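PDB 5L9S: ABC transporter, substrate binding protein (Mannopine) from Agrobacterium fabrum, which probably serves as the periplasmic solute-binding component of an ABC transporter, possibly one for mannopine or a related opine. Local coordinates for residues S110-N118 with G221-D229. Sequence-based numbering, arbitrary orientation.
Sequences STLLAYKLN and GYKIGWSYD. With ACT (acetate ion), chain C.
The ring of Tyr-115 lies over the backbone of Gly-225, with one face 3.6 Å from Gly-225 C, which sits toward the ring's rim. Its CG stands between the backbone N and the carbonyl carbon (chi1 50°), and this swings the ring across the neighbouring strand. Gly-225, having no side chain, leaves room for the ring. Tyr-115 OH ends over the strand, beside Trp-226 O, and donates a hydrogen bond of 2.9 Å to OXT of an acetate ion, probably from the crystallisation liquor. Leu-117 CD2 also touches this acetate. On the same face, Ser-227 OG accepts from Asp-229 N in an ST turn and also bonds Gln-125 O.

The other face carries Ala-114, Ile-224 and Trp-226. Ala-114 CB meets Ile-224 CD1 at 4.2 Å. Nearby, Leu-112 CD2 reaches both Trp-226 CD1 (3.8 Å) and Tyr-228 CD1 (3.7 Å). Trp-226 NE1 donates to Tyr-228 OH within the indole plane, which ties the two rings together. Lys-218 makes a cation-pi contact with Trp-226.

Paired backbone bonds join Tyr-115 and Gly-225. Leu-117 N adds a bond of 2.8 Å to Lys-223 O. Ser-227 N donates to Leu-113 O, but on the return side a water bridges Leu-113 N to Ser-227 O and also reaches Asp-229 O. Strand 206-210 flanks strand 103-116 on its other edge. This is antiparallel pairing within the mixed sheet of a periplasmic binding protein fold.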
loop_
_atom_site.group_PDB
_atom_site.type_symbol
_atom_site.label_atom_id
_atom_site.label_comp_id
_atom_site.label_asym_id
_atom_site.label_seq_id
_atom_site.Cartn_x
_atom_site.Cartn_y
_atom_site.Cartn_z
ATOM N N SER A 110 -2.065 -4.912 0.595
ATOM C CA SER A 110 -3.491 -4.991 0.815
ATOM C C SER A 110 -3.885 -4.869 2.283
ATOM O O SER A 110 -3.156 -5.295 3.178
ATOM C CB SER A 110 -4.049 -6.285 0.227
ATOM O OG SER A 110 -3.935 -6.334 -1.186
ATOM N N THR A 111 -5.036 -4.248 2.509
ATOM C CA THR A 111 -5.709 -4.125 3.801
ATOM C C THR A 111 -7.058 -4.725 3.440
ATOM O O THR A 111 -7.725 -4.250 2.530
ATOM C CB THR A 111 -5.787 -2.668 4.330
ATOM O OG1 THR A 111 -4.486 -2.076 4.355
ATOM C CG2 THR A 111 -6.331 -2.604 5.738
ATOM N N LEU A 112 -7.376 -5.853 4.036
ATOM C CA LEU A 112 -8.581 -6.565 3.672
ATOM C C LEU A 112 -9.311 -7.183 4.845
ATOM O O LEU A 112 -8.857 -7.108 5.989
ATOM C CB LEU A 112 -8.252 -7.665 2.618
ATOM C CG LEU A 112 -6.941 -8.480 2.698
ATOM C CD1 LEU A 112 -6.763 -9.208 4.042
ATOM C CD2 LEU A 112 -6.900 -9.463 1.603
ATOM N N LEU A 113 -10.427 -7.834 4.523
ATOM C CA LEU A 113 -11.278 -8.556 5.425
ATOM C C LEU A 113 -10.649 -9.916 5.641
ATOM O O LEU A 113 -10.452 -10.672 4.694
ATOM C CB LEU A 113 -12.679 -8.700 4.790
ATOM C CG LEU A 113 -13.691 -9.599 5.517
ATOM C CD1 LEU A 113 -14.071 -9.039 6.827
ATOM C CD2 LEU A 113 -14.905 -9.763 4.709
ATOM N N ALA A 114 -10.300 -10.200 6.883
ATOM C CA ALA A 114 -9.736 -11.465 7.308
ATOM C C ALA A 114 -10.653 -11.982 8.422
ATOM O O ALA A 114 -11.295 -11.193 9.130
ATOM C CB ALA A 114 -8.333 -11.264 7.822
ATOM N N TYR A 115 -10.762 -13.309 8.529
ATOM C CA TYR A 115 -11.637 -13.981 9.481
ATOM C C TYR A 115 -11.058 -15.304 10.002
ATOM O O TYR A 115 -10.242 -15.937 9.319
ATOM C CB TYR A 115 -13.014 -14.229 8.812
ATOM C CG TYR A 115 -12.899 -14.878 7.451
ATOM C CD1 TYR A 115 -12.678 -16.246 7.327
ATOM C CD2 TYR A 115 -12.958 -14.119 6.287
ATOM C CE1 TYR A 115 -12.481 -16.836 6.084
ATOM C CE2 TYR A 115 -12.771 -14.703 5.030
ATOM C CZ TYR A 115 -12.556 -16.069 4.933
ATOM O OH TYR A 115 -12.364 -16.671 3.709
ATOM N N LYS A 116 -11.520 -15.746 11.196
ATOM C CA LYS A 116 -11.170 -17.080 11.716
ATOM C C LYS A 116 -12.124 -18.054 11.040
ATOM O O LYS A 116 -13.323 -17.776 10.980
ATOM C CB LYS A 116 -11.340 -17.185 13.247
ATOM C CG LYS A 116 -10.787 -18.488 13.822
ATOM C CD LYS A 116 -10.843 -18.528 15.299
ATOM C CE LYS A 116 -10.539 -19.904 15.848
ATOM N NZ LYS A 116 -10.606 -19.935 17.337
ATOM N N LEU A 117 -11.609 -19.170 10.517
ATOM C CA LEU A 117 -12.448 -20.170 9.854
ATOM C C LEU A 117 -13.383 -20.836 10.856
ATOM O O LEU A 117 -12.938 -21.304 11.909
ATOM C CB LEU A 117 -11.620 -21.223 9.093
ATOM C CG LEU A 117 -10.511 -20.736 8.148
ATOM C CD1 LEU A 117 -9.722 -21.910 7.614
ATOM C CD2 LEU A 117 -11.067 -19.955 6.990
ATOM N N ASN A 118 -14.686 -20.794 10.587
ATOM C CA ASN A 118 -15.630 -21.441 11.484
ATOM C C ASN A 118 -15.954 -22.821 10.967
ATOM O O ASN A 118 -15.814 -23.072 9.764
ATOM C CB ASN A 118 -16.861 -20.587 11.790
ATOM C CG ASN A 118 -17.380 -19.806 10.631
ATOM O OD1 ASN A 118 -17.449 -18.569 10.666
ATOM N ND2 ASN A 118 -17.697 -20.507 9.558
ATOM N N GLY A 221 0.184 -21.541 11.201
ATOM C CA GLY A 221 -0.750 -22.664 11.322
ATOM C C GLY A 221 -2.145 -22.288 11.768
ATOM O O GLY A 221 -2.976 -23.165 11.980
ATOM N N TYR A 222 -2.419 -20.970 11.903
ATOM C CA TYR A 222 -3.739 -20.510 12.306
ATOM C C TYR A 222 -4.791 -20.658 11.206
ATOM O O TYR A 222 -4.514 -20.528 10.016
ATOM C CB TYR A 222 -3.705 -19.088 12.868
ATOM C CG TYR A 222 -2.988 -19.009 14.196
ATOM C CD1 TYR A 222 -3.639 -19.341 15.383
ATOM C CD2 TYR A 222 -1.654 -18.611 14.268
ATOM C CE1 TYR A 222 -2.983 -19.263 16.611
ATOM C CE2 TYR A 222 -0.993 -18.513 15.489
ATOM C CZ TYR A 222 -1.659 -18.844 16.661
ATOM O OH TYR A 222 -1.022 -18.749 17.878
ATOM N N LYS A 223 -6.005 -20.984 11.656
ATOM C CA LYS A 223 -7.218 -21.189 10.888
ATOM C C LYS A 223 -7.796 -19.811 10.480
ATOM O O LYS A 223 -8.844 -19.396 10.961
ATOM C CB LYS A 223 -8.201 -22.033 11.730
ATOM C CG LYS A 223 -8.199 -23.536 11.420
ATOM C CD LYS A 223 -6.866 -24.232 11.684
ATOM C CE LYS A 223 -6.682 -25.443 10.803
ATOM N NZ LYS A 223 -5.282 -25.930 10.857
ATOM N N ILE A 224 -7.078 -19.110 9.595
ATOM C CA ILE A 224 -7.422 -17.800 9.081
ATOM C C ILE A 224 -7.643 -17.845 7.575
ATOM O O ILE A 224 -6.941 -18.550 6.848
ATOM C CB ILE A 224 -6.338 -16.725 9.479
ATOM C CG1 ILE A 224 -6.828 -15.268 9.185
ATOM C CG2 ILE A 224 -4.954 -17.007 8.875
ATOM C CD1 ILE A 224 -6.016 -14.163 9.723
ATOM N N GLY A 225 -8.607 -17.053 7.142
ATOM C CA GLY A 225 -8.922 -16.836 5.747
ATOM C C GLY A 225 -9.041 -15.349 5.477
ATOM O O GLY A 225 -9.040 -14.541 6.402
ATOM N N TRP A 226 -9.153 -14.977 4.216
ATOM C CA TRP A 226 -9.347 -13.584 3.857
ATOM C C TRP A 226 -10.078 -13.477 2.553
ATOM O O TRP A 226 -10.171 -14.465 1.811
ATOM C CB TRP A 226 -8.033 -12.771 3.849
ATOM C CG TRP A 226 -6.938 -13.373 3.025
ATOM C CD1 TRP A 226 -6.738 -13.233 1.685
ATOM C CD2 TRP A 226 -5.877 -14.206 3.504
ATOM N NE1 TRP A 226 -5.621 -13.941 1.295
ATOM C CE2 TRP A 226 -5.072 -14.542 2.393
ATOM C CE3 TRP A 226 -5.539 -14.721 4.765
ATOM C CZ2 TRP A 226 -3.935 -15.335 2.512
ATOM C CZ3 TRP A 226 -4.428 -15.536 4.873
ATOM C CH2 TRP A 226 -3.641 -15.832 3.759
ATOM N N SER A 227 -10.629 -12.279 2.285
ATOM C CA SER A 227 -11.335 -12.005 1.042
ATOM C C SER A 227 -10.756 -10.776 0.313
ATOM O O SER A 227 -10.456 -9.772 0.959
ATOM C CB SER A 227 -12.822 -11.837 1.328
ATOM O OG SER A 227 -13.453 -11.376 0.152
ATOM N N TYR A 228 -10.623 -10.849 -1.026
ATOM C CA TYR A 228 -10.132 -9.718 -1.844
ATOM C C TYR A 228 -11.240 -8.780 -2.278
ATOM O O TYR A 228 -10.941 -7.776 -2.906
ATOM C CB TYR A 228 -9.304 -10.174 -3.070
ATOM C CG TYR A 228 -8.123 -11.041 -2.706
ATOM C CD1 TYR A 228 -7.085 -10.548 -1.917
ATOM C CD2 TYR A 228 -8.045 -12.355 -3.140
ATOM C CE1 TYR A 228 -6.026 -11.366 -1.527
ATOM C CE2 TYR A 228 -6.996 -13.179 -2.755
ATOM C CZ TYR A 228 -5.986 -12.680 -1.954
ATOM O OH TYR A 228 -4.959 -13.510 -1.586
ATOM N N ASP A 229 -12.500 -9.085 -1.938
ATOM C CA ASP A 229 -13.655 -8.264 -2.269
ATOM C C ASP A 229 -13.600 -6.986 -1.413
ATOM O O ASP A 229 -13.626 -7.056 -0.164
ATOM C CB ASP A 229 -14.953 -9.043 -2.027
ATOM C CG ASP A 229 -16.161 -8.450 -2.707
ATOM O OD1 ASP A 229 -16.816 -7.577 -2.090
ATOM O OD2 ASP A 229 -16.510 -8.926 -3.817
HETATM C C ACT C . -11.913 -20.060 3.347
HETATM O O ACT C . -10.777 -19.498 3.500
HETATM O OXT ACT C . -13.042 -19.518 3.562
HETATM C CH3 ACT C . -11.932 -21.536 2.850
HETATM O O HOH W 1 -11.239 -7.243 1.523
#